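Local coordinates for putative OmpA family lipoprotein (Burkholderia cenocepacia, PDB 5LKW), which binds diaminopimelic acid, a peptidoglycan component, through its OmpA-like domain and probably helps maintain outer membrane integrity within the Tol-Pal system, at residues Asp23-Lys28 / Gly69-Glu74; Gln53-Glu58 / Asn113-Leu118; Glu63-Leu68 / Leu95-Pro100. One frame throughout, in Å; residues are numbered along the deposited sequence.

Contact 1: Asp23-Lys28 / Gly69-Glu74; sequences DSYSVK and GQKRAE. With API (2,6-diaminopimelic acid), chain C.
Arg72, on helix 62-82, reaches across to the loop 23-28 and grips the backbone carbonyl of Ser24. Its CB leads to CG, which packs against Tyr25 CB at 3.9 Å; CD continues in an extended chain past the Ser24 carbonyl. NE then donates to Ser24 O at 2.9 Å, and NH2 adds a second bond to the same oxygen, both from one face of the carbonyl and with the oxygen nearly in the guanidinium plane. This side-on grip fixes the rotation of the guanidinium and turns its NH1/NH2 edge to diaminopimelic acid, NH2 serving both partners. NH2 meets API OXT at 2.6 Å and NH1 meets API O at 3.0 Å, while Asp23 N donates to OXT. Pairing this arginine with a loop NH around one carboxylate builds part of the diaminopimelate pocket of the OmpA-like domain, consistent with peptidoglycan binding. NH1 has a further acceptor in Asn55 O. Toward the surface, Tyr25 takes chi1 56°, which swings its ring over Lys71: CD lies over one face in a CH-pi contact, 3.9 Å from the ring centroid, with CB of the same lysine offset toward the rim. Ser24 OG accepts from Ser26 N, closing an ST turn.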
loop_
_atom_site.group_PDB
_atom_site.type_symbol
_atom_site.label_atom_id
_atom_site.label_comp_id
_atom_site.label_asym_id
_atom_site.label_seq_id
_atom_site.Cartn_x
_atom_site.Cartn_y
_atom_site.Cartn_z
ATOM N N ASP A 23 -0.542 -11.601 9.493
ATOM C CA ASP A 23 0.868 -11.817 9.606
ATOM C C ASP A 23 1.562 -11.912 8.224
ATOM O O ASP A 23 2.731 -12.291 8.122
ATOM C CB ASP A 23 1.082 -13.116 10.401
ATOM C CG ASP A 23 1.990 -12.953 11.562
ATOM O OD1 ASP A 23 2.575 -11.839 11.745
ATOM O OD2 ASP A 23 2.092 -13.961 12.318
ATOM N N SER A 24 0.893 -11.527 7.154
ATOM C CA SER A 24 1.566 -11.623 5.872
ATOM C C SER A 24 1.921 -10.279 5.253
ATOM O O SER A 24 1.194 -9.286 5.391
ATOM C CB SER A 24 0.742 -12.498 4.927
ATOM O OG SER A 24 1.157 -12.416 3.557
ATOM N N TYR A 25 3.065 -10.252 4.580
ATOM C CA TYR A 25 3.338 -9.198 3.618
ATOM C C TYR A 25 3.353 -9.639 2.173
ATOM O O TYR A 25 3.908 -8.910 1.366
ATOM C CB TYR A 25 4.601 -8.401 3.969
ATOM C CG TYR A 25 5.838 -9.248 4.124
ATOM C CD1 TYR A 25 6.689 -9.479 3.047
ATOM C CD2 TYR A 25 6.163 -9.806 5.351
ATOM C CE1 TYR A 25 7.836 -10.286 3.182
ATOM C CE2 TYR A 25 7.293 -10.596 5.503
ATOM C CZ TYR A 25 8.139 -10.829 4.417
ATOM O OH TYR A 25 9.271 -11.607 4.589
ATOM N N SER A 26 2.740 -10.794 1.822
ATOM C CA SER A 26 2.623 -11.190 0.404
ATOM C C SER A 26 1.575 -10.363 -0.313
ATOM O O SER A 26 0.402 -10.332 0.111
ATOM C CB SER A 26 2.172 -12.636 0.224
ATOM O OG SER A 26 2.916 -13.479 1.081
ATOM N N VAL A 27 1.961 -9.818 -1.445
ATOM C CA VAL A 27 1.032 -9.128 -2.335
ATOM C C VAL A 27 0.437 -10.189 -3.204
ATOM O O VAL A 27 1.112 -10.720 -4.065
ATOM C CB VAL A 27 1.704 -8.025 -3.201
ATOM C CG1 VAL A 27 0.727 -7.424 -4.202
ATOM C CG2 VAL A 27 2.252 -6.978 -2.323
ATOM N N LYS A 28 -0.811 -10.545 -2.923
ATOM C CA LYS A 28 -1.479 -11.630 -3.671
ATOM C C LYS A 28 -1.603 -11.327 -5.201
ATOM O O LYS A 28 -1.670 -10.149 -5.621
ATOM C CB LYS A 28 -2.836 -11.914 -3.068
ATOM C CG LYS A 28 -2.811 -12.534 -1.675
ATOM C CD LYS A 28 -4.244 -12.674 -1.220
ATOM C CE LYS A 28 -4.456 -12.239 0.249
ATOM N NZ LYS A 28 -5.927 -12.305 0.614
ATOM N N GLY A 69 4.414 -3.608 9.047
ATOM C CA GLY A 69 3.974 -2.516 8.157
ATOM C C GLY A 69 5.041 -2.152 7.119
ATOM O O GLY A 69 4.719 -1.940 5.976
ATOM N N GLN A 70 6.315 -2.061 7.532
ATOM C CA GLN A 70 7.413 -1.738 6.605
ATOM C C GLN A 70 7.495 -2.742 5.477
ATOM O O GLN A 70 7.578 -2.376 4.286
ATOM C CB GLN A 70 8.779 -1.538 7.349
ATOM C CG GLN A 70 9.881 -0.971 6.461
ATOM C CD GLN A 70 9.564 0.397 5.823
ATOM O OE1 GLN A 70 9.007 1.278 6.454
ATOM N NE2 GLN A 70 10.004 0.589 4.577
ATOM N N LYS A 71 7.420 -4.011 5.827
ATOM C CA LYS A 71 7.541 -5.079 4.850
ATOM C C LYS A 71 6.381 -5.062 3.844
ATOM O O LYS A 71 6.567 -5.258 2.629
ATOM C CB LYS A 71 7.668 -6.418 5.577
ATOM C CG LYS A 71 9.147 -6.797 5.950
ATOM C CD LYS A 71 9.176 -8.071 6.782
ATOM C CE LYS A 71 10.544 -8.842 6.661
ATOM N NZ LYS A 71 11.655 -7.837 6.773
ATOM N N ARG A 72 5.180 -4.784 4.339
ATOM C CA ARG A 72 3.998 -4.501 3.461
ATOM C C ARG A 72 4.247 -3.318 2.481
ATOM O O ARG A 72 3.972 -3.402 1.284
ATOM C CB ARG A 72 2.771 -4.242 4.351
ATOM C CG ARG A 72 2.337 -5.495 5.132
ATOM C CD ARG A 72 1.061 -5.346 5.954
ATOM N NE ARG A 72 0.579 -6.675 6.367
ATOM C CZ ARG A 72 -0.111 -6.944 7.483
ATOM N NH1 ARG A 72 -0.480 -5.995 8.355
ATOM N NH2 ARG A 72 -0.461 -8.184 7.725
ATOM N N ALA A 73 4.802 -2.219 2.960
ATOM C CA ALA A 73 4.980 -1.084 2.039
ATOM C C ALA A 73 6.034 -1.448 0.947
ATOM O O ALA A 73 5.901 -1.048 -0.251
ATOM C CB ALA A 73 5.321 0.203 2.813
ATOM N N GLU A 74 6.999 -2.268 1.344
ATOM C CA GLU A 74 8.160 -2.653 0.529
ATOM C C GLU A 74 7.758 -3.675 -0.503
ATOM O O GLU A 74 8.144 -3.550 -1.681
ATOM C CB GLU A 74 9.334 -3.144 1.391
ATOM C CG GLU A 74 10.033 -1.984 2.136
ATOM C CD GLU A 74 11.200 -2.406 3.051
ATOM O OE1 GLU A 74 11.329 -3.619 3.398
ATOM O OE2 GLU A 74 11.954 -1.481 3.450
HETATM C C API C . -1.046 -8.217 11.141
HETATM C CA API C . -0.650 -8.644 12.533
HETATM C C3 API C . -1.360 -9.853 13.143
HETATM C C4 API C . -0.781 -10.100 14.551
HETATM C C5 API C . -0.333 -11.547 14.827
HETATM C C6 API C . 0.405 -11.737 16.166
HETATM O O API C . -1.280 -7.023 11.016
HETATM O OXT API C . -1.135 -8.965 10.140
HETATM N N API C . -0.946 -7.498 13.391
#

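Contact 2: Gln53-Glu58 / Asn113-Leu118; sequences QGNTDE and NRRADL. With API (2,6-diaminopimelic acid), chain C.
Gln53 and Asp117 face each other as an antiparallel hydrogen-bonded pair, Gln53 N giving to Asp117 O and Asp117 N to Gln53 O, both at 2.9 Å. Beside them Gly54 and Ala116 form a non-hydrogen-bonded pair, their CA atoms 4.3 Å apart, and Ala116 CA brings a CA-H...O contact to Gln53 O. Asn55 N reaches Arg115 O at 2.8 Å, but the return bond from Arg115 N is weak, and the regular ladder gives out beyond it, although the backbones stay close (Thr56 CA to Arg114 CA 4.3 Å). These are the two central strands of the four-stranded mixed sheet of the OmpA-like domain, and the residues at this end line the diaminopimelate pocket. Here Asp57 is held closely. With CG between the backbone N and the carbonyl carbon (chi1 66°), its two oxygens are shared out among cationic groups: OD1 accepts from the ligand ammonium, API N, while OD2 takes Arg114 NH1 at 2.9 Å, on its anti side, in a salt bridge with the two planes 85° apart, and also pairs with Arg59. Asp57 N gives a bond to API O, and Arg114 CD lies 3.1 Å from API OXT. The face bearing Asn55, Arg115 and Asp117 is more loosely joined. Arg115 bends at chi3 (68°) and binds Asp117 with NE to OD1 and NH2 to OD2, both on the syn side; NH1 continues to Gln112 O and OD1 to Ser17 OG. Asn55 lies alongside Arg115, pointing the same way, yet its ND2 makes just a weak bond to Arg115 O; a water completes the link, donating to Asn55 OD1 and accepting weakly from Arg115 NH2.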
loop_
_atom_site.group_PDB
_atom_site.type_symbol
_atom_site.label_atom_id
_atom_site.label_comp_id
_atom_site.label_asym_id
_atom_site.label_seq_id
_atom_site.Cartn_x
_atom_site.Cartn_y
_atom_site.Cartn_z
ATOM N N GLN A 53 2.327 3.618 2.302
ATOM C CA GLN A 53 2.192 3.471 3.763
ATOM C C GLN A 53 1.618 2.077 4.129
ATOM O O GLN A 53 0.469 1.751 3.770
ATOM C CB GLN A 53 1.205 4.497 4.313
ATOM C CG GLN A 53 1.446 5.946 3.938
ATOM C CD GLN A 53 0.580 6.866 4.766
ATOM O OE1 GLN A 53 -0.646 6.783 4.724
ATOM N NE2 GLN A 53 1.213 7.741 5.532
ATOM N N GLY A 54 2.427 1.288 4.831
ATOM C CA GLY A 54 2.042 0.005 5.417
ATOM C C GLY A 54 1.442 0.152 6.822
ATOM O O GLY A 54 1.955 0.901 7.652
ATOM N N ASN A 55 0.362 -0.569 7.046
ATOM C CA ASN A 55 -0.457 -0.541 8.269
ATOM C C ASN A 55 -0.646 -2.024 8.668
ATOM O O ASN A 55 -0.485 -2.935 7.834
ATOM C CB ASN A 55 -1.823 0.158 8.056
ATOM C CG ASN A 55 -1.699 1.641 7.610
ATOM O OD1 ASN A 55 -1.707 2.520 8.446
ATOM N ND2 ASN A 55 -1.549 1.893 6.300
ATOM N N THR A 56 -0.968 -2.275 9.935
ATOM C CA THR A 56 -1.129 -3.624 10.418
ATOM C C THR A 56 -2.424 -3.610 11.282
ATOM O O THR A 56 -2.916 -2.547 11.668
ATOM C CB THR A 56 0.072 -4.071 11.314
ATOM O OG1 THR A 56 0.003 -3.368 12.578
ATOM C CG2 THR A 56 1.426 -3.831 10.646
ATOM N N ASP A 57 -2.982 -4.753 11.602
ATOM C CA ASP A 57 -3.974 -4.704 12.711
ATOM C C ASP A 57 -3.264 -4.604 14.115
ATOM O O ASP A 57 -2.045 -4.552 14.188
ATOM C CB ASP A 57 -5.051 -5.799 12.625
ATOM C CG ASP A 57 -4.477 -7.203 12.821
ATOM O OD1 ASP A 57 -3.830 -7.434 13.864
ATOM O OD2 ASP A 57 -4.675 -8.087 11.949
ATOM N N GLU A 58 -4.035 -4.461 15.201
ATOM C CA GLU A 58 -3.484 -4.013 16.504
ATOM C C GLU A 58 -2.803 -5.162 17.289
ATOM O O GLU A 58 -2.128 -4.956 18.353
ATOM C CB GLU A 58 -4.589 -3.350 17.337
ATOM C CG GLU A 58 -5.718 -4.417 17.715
ATOM C CD GLU A 58 -7.043 -3.782 18.175
ATOM O OE1 GLU A 58 -8.057 -4.503 18.155
ATOM O OE2 GLU A 58 -7.085 -2.601 18.586
ATOM N N ASN A 113 -7.352 -3.141 8.450
ATOM C CA ASN A 113 -6.171 -2.436 8.864
ATOM C C ASN A 113 -4.884 -3.068 8.414
ATOM O O ASN A 113 -3.848 -2.424 8.607
ATOM C CB ASN A 113 -6.110 -2.152 10.400
ATOM C CG ASN A 113 -7.319 -1.317 10.901
ATOM O OD1 ASN A 113 -7.912 -0.517 10.160
ATOM N ND2 ASN A 113 -7.711 -1.553 12.148
ATOM N N ARG A 114 -4.927 -4.315 7.879
ATOM C CA ARG A 114 -3.736 -5.040 7.352
ATOM C C ARG A 114 -3.643 -4.635 5.902
ATOM O O ARG A 114 -4.206 -5.294 5.050
ATOM C CB ARG A 114 -3.952 -6.539 7.420
ATOM C CG ARG A 114 -4.007 -7.110 8.869
ATOM C CD ARG A 114 -3.893 -8.654 8.819
ATOM N NE ARG A 114 -5.006 -9.335 8.137
ATOM C CZ ARG A 114 -6.193 -9.607 8.686
ATOM N NH1 ARG A 114 -6.427 -9.247 9.962
ATOM N NH2 ARG A 114 -7.142 -10.299 7.968
ATOM N N ARG A 115 -3.053 -3.474 5.669
ATOM C CA ARG A 115 -3.328 -2.692 4.477
ATOM C C ARG A 115 -2.142 -1.829 4.129
ATOM O O ARG A 115 -1.435 -1.322 5.031
ATOM C CB ARG A 115 -4.538 -1.756 4.713
ATOM C CG ARG A 115 -5.223 -1.188 3.436
ATOM C CD ARG A 115 -6.442 -0.204 3.800
ATOM N NE ARG A 115 -5.846 0.977 4.409
ATOM C CZ ARG A 115 -5.741 1.240 5.706
ATOM N NH1 ARG A 115 -6.303 0.456 6.647
ATOM N NH2 ARG A 115 -5.032 2.313 6.069
ATOM N N ALA A 116 -1.949 -1.621 2.822
ATOM C CA ALA A 116 -0.949 -0.647 2.338
ATOM C C ALA A 116 -1.620 0.293 1.399
ATOM O O ALA A 116 -2.322 -0.179 0.486
ATOM C CB ALA A 116 0.257 -1.381 1.593
ATOM N N ASP A 117 -1.415 1.613 1.613
ATOM C CA ASP A 117 -2.013 2.638 0.773
ATOM C C ASP A 117 -0.967 3.361 -0.082
ATOM O O ASP A 117 0.103 3.771 0.424
ATOM C CB ASP A 117 -2.741 3.737 1.606
ATOM C CG ASP A 117 -3.786 3.181 2.563
ATOM O OD1 ASP A 117 -4.566 2.269 2.168
ATOM O OD2 ASP A 117 -3.843 3.712 3.712
ATOM N N LEU A 118 -1.383 3.631 -1.328
ATOM C CA LEU A 118 -0.634 4.450 -2.269
ATOM C C LEU A 118 -1.100 5.851 -2.011
ATOM O O LEU A 118 -2.258 6.176 -2.300
ATOM C CB LEU A 118 -0.940 4.013 -3.723
ATOM C CG LEU A 118 -0.328 2.710 -4.310
ATOM C CD1 LEU A 118 -0.804 1.513 -3.668
ATOM C CD2 LEU A 118 -0.719 2.545 -5.774
HETATM C C API C . -1.046 -8.217 11.141
HETATM C CA API C . -0.650 -8.644 12.533
HETATM C C3 API C . -1.360 -9.853 13.143
HETATM C C4 API C . -0.781 -10.100 14.551
HETATM C C5 API C . -0.333 -11.547 14.827
HETATM C C6 API C . 0.405 -11.737 16.166
HETATM O O API C . -1.280 -7.023 11.016
HETATM O OXT API C . -1.135 -8.965 10.140
HETATM N N API C . -0.946 -7.498 13.391
HETATM O O HOH W 1 -3.367 4.397 7.849
HETATM O O HOH W 2 -6.791 -3.092 14.398
#

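Contact 3: Glu63-Leu68 / Leu95-Pro100; sequences EYNLAL and LGKEKP. With API (2,6-diaminopimelic acid), chain C.
Gly96 comes against the helix backbone at Asn65 and Leu66, its CA 3.9 Å from Leu66 N and 3.3 Å from Asn65 O in a CA-H...O contact. It sits with positive phi (52°) inside a type II' turn from Leu95 to Glu98, closed by Glu98 N to Leu95 O. The turn begins at the very end of strand 90-96, which follows strand 50-55 and helix 62-82 in a beta-alpha-beta unit, and Gly96, with no side chain, lets the turn sit directly against the helix backbone. Asn65 points toward the turn, and its amide nitrogen ND2 lies 3.6 Å from Lys97 CD, crossing the aliphatic chain of the lysine. ND2 is hydrogen-bonded to Arg59 O, which helps to set the amide so that the other end, OD1, faces the pocket. Lys97 runs on to Gly60 O and Glu58 O with its NZ, tying the turn to the loop before the helix. On the outer side, Leu66 has CG anti to its own N (chi1 -157°), which carries CD1 toward the turn, near Glu98 OE2 at 4.2 Å. In the pocket, Leu68 CD2 rests 3.3 Å from the carboxylate carbon API C, and Asn65 OD1 accepts from API N at 2.9 Å.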
loop_
_atom_site.group_PDB
_atom_site.type_symbol
_atom_site.label_atom_id
_atom_site.label_comp_id
_atom_site.label_asym_id
_atom_site.label_seq_id
_atom_site.Cartn_x
_atom_site.Cartn_y
_atom_site.Cartn_z
ATOM N N GLU A 63 6.675 -2.768 18.090
ATOM C CA GLU A 63 7.824 -3.028 17.215
ATOM C C GLU A 63 7.555 -4.102 16.179
ATOM O O GLU A 63 8.001 -3.953 15.043
ATOM C CB GLU A 63 9.094 -3.318 18.036
ATOM C CG GLU A 63 9.696 -2.009 18.584
ATOM C CD GLU A 63 10.480 -2.156 19.904
ATOM O OE1 GLU A 63 10.572 -3.293 20.454
ATOM O OE2 GLU A 63 11.007 -1.116 20.410
ATOM N N TYR A 64 6.859 -5.189 16.548
ATOM C CA TYR A 64 6.530 -6.214 15.554
ATOM C C TYR A 64 5.788 -5.601 14.308
ATOM O O TYR A 64 6.152 -5.850 13.133
ATOM C CB TYR A 64 5.731 -7.395 16.167
ATOM C CG TYR A 64 5.491 -8.521 15.179
ATOM C CD1 TYR A 64 6.425 -9.540 15.031
ATOM C CD2 TYR A 64 4.343 -8.545 14.362
ATOM C CE1 TYR A 64 6.227 -10.589 14.108
ATOM C CE2 TYR A 64 4.147 -9.559 13.408
ATOM C CZ TYR A 64 5.101 -10.582 13.287
ATOM O OH TYR A 64 4.950 -11.613 12.366
ATOM N N ASN A 65 4.761 -4.814 14.606
ATOM C CA ASN A 65 3.845 -4.280 13.622
ATOM C C ASN A 65 4.417 -3.112 12.837
ATOM O O ASN A 65 4.080 -2.910 11.673
ATOM C CB ASN A 65 2.579 -3.810 14.311
ATOM C CG ASN A 65 1.649 -4.977 14.623
ATOM O OD1 ASN A 65 1.317 -5.758 13.716
ATOM N ND2 ASN A 65 1.262 -5.137 15.913
ATOM N N LEU A 66 5.296 -2.360 13.474
ATOM C CA LEU A 66 6.101 -1.424 12.721
ATOM C C LEU A 66 6.925 -2.164 11.658
ATOM O O LEU A 66 6.954 -1.732 10.519
ATOM C CB LEU A 66 7.021 -0.616 13.674
ATOM C CG LEU A 66 7.462 0.700 13.075
ATOM C CD1 LEU A 66 6.329 1.819 13.188
ATOM C CD2 LEU A 66 8.818 1.139 13.714
ATOM N N ALA A 67 7.607 -3.250 12.045
ATOM C CA ALA A 67 8.407 -4.051 11.102
ATOM C C ALA A 67 7.517 -4.671 10.010
ATOM O O ALA A 67 7.832 -4.583 8.832
ATOM C CB ALA A 67 9.192 -5.142 11.834
ATOM N N LEU A 68 6.381 -5.258 10.427
ATOM C CA LEU A 68 5.402 -5.809 9.500
ATOM C C LEU A 68 4.866 -4.727 8.519
ATOM O O LEU A 68 4.862 -4.910 7.273
ATOM C CB LEU A 68 4.260 -6.486 10.301
ATOM C CG LEU A 68 3.106 -7.043 9.446
ATOM C CD1 LEU A 68 3.651 -7.994 8.361
ATOM C CD2 LEU A 68 2.107 -7.777 10.351
ATOM N N LEU A 95 3.318 2.882 9.189
ATOM C CA LEU A 95 2.534 3.320 10.357
ATOM C C LEU A 95 2.229 2.234 11.419
ATOM O O LEU A 95 1.574 2.496 12.448
ATOM C CB LEU A 95 1.231 3.977 9.899
ATOM C CG LEU A 95 1.429 5.050 8.812
ATOM C CD1 LEU A 95 0.167 5.591 8.327
ATOM C CD2 LEU A 95 2.348 6.194 9.236
ATOM N N GLY A 96 2.735 1.038 11.204
ATOM C CA GLY A 96 2.519 -0.020 12.138
ATOM C C GLY A 96 1.035 -0.167 12.454
ATOM O O GLY A 96 0.165 -0.162 11.534
ATOM N N LYS A 97 0.743 -0.241 13.744
ATOM C CA LYS A 97 -0.673 -0.286 14.191
ATOM C C LYS A 97 -1.269 1.056 14.607
ATOM O O LYS A 97 -2.348 1.079 15.165
ATOM C CB LYS A 97 -0.831 -1.296 15.324
ATOM C CG LYS A 97 -0.260 -0.875 16.612
ATOM C CD LYS A 97 -0.027 -2.159 17.421
ATOM C CE LYS A 97 -0.183 -1.911 18.845
ATOM N NZ LYS A 97 -0.279 -3.293 19.374
ATOM N N GLU A 98 -0.562 2.153 14.346
ATOM C CA GLU A 98 -0.837 3.473 14.958
ATOM C C GLU A 98 -2.007 4.253 14.359
ATOM O O GLU A 98 -2.668 4.986 15.113
ATOM C CB GLU A 98 0.426 4.351 14.928
ATOM C CG GLU A 98 1.550 3.843 15.843
ATOM C CD GLU A 98 2.968 4.407 15.488
ATOM O OE1 GLU A 98 3.084 5.418 14.725
ATOM O OE2 GLU A 98 3.980 3.822 15.983
ATOM N N LYS A 99 -2.246 4.114 13.038
ATOM C CA LYS A 99 -3.380 4.719 12.337
ATOM C C LYS A 99 -4.432 3.719 11.867
ATOM O O LYS A 99 -4.682 3.617 10.667
ATOM C CB LYS A 99 -2.961 5.551 11.103
ATOM C CG LYS A 99 -1.788 6.491 11.330
ATOM C CD LYS A 99 -2.071 7.442 12.455
ATOM C CE LYS A 99 -0.852 8.298 12.759
ATOM N NZ LYS A 99 -1.350 9.532 13.433
ATOM N N PRO A 100 -5.073 3.014 12.816
ATOM C CA PRO A 100 -6.131 2.062 12.419
ATOM C C PRO A 100 -7.233 2.806 11.605
ATOM O O PRO A 100 -7.617 3.895 11.988
ATOM C CB PRO A 100 -6.634 1.507 13.786
ATOM C CG PRO A 100 -6.302 2.680 14.855
ATOM C CD PRO A 100 -4.958 3.200 14.296
HETATM C C API C . -1.046 -8.217 11.141
HETATM C CA API C . -0.650 -8.644 12.533
HETATM C C3 API C . -1.360 -9.853 13.143
HETATM C C4 API C . -0.781 -10.100 14.551
HETATM C C5 API C . -0.333 -11.547 14.827
HETATM C C6 API C . 0.405 -11.737 16.166
HETATM O O API C . -1.280 -7.023 11.016
HETATM O OXT API C . -1.135 -8.965 10.140
HETATM N N API C . -0.946 -7.498 13.391
#

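In the fold
From the N terminus, the chain leaves strand 17-19 into the loop 23-28, which helix 62-82 meets later in the chain, closing contact 1. Strand 50-55, inside that interval, meets strand 115-120 much later in contact 2, so contacts 1 and 2 cross. The helix start and the end of strand 90-96 close contact 3, which is nested within the loop of contact 2 and also crosses contact 1. Contacts 1 and 3 share helix 62-82 and are joined further by a probable hydrogen bond between Asp23 OD1 and Tyr64 OH; contacts 2 and 3 share the sheet, through Gly54 O to Leu95 N. All three converge on the diaminopimelic acid.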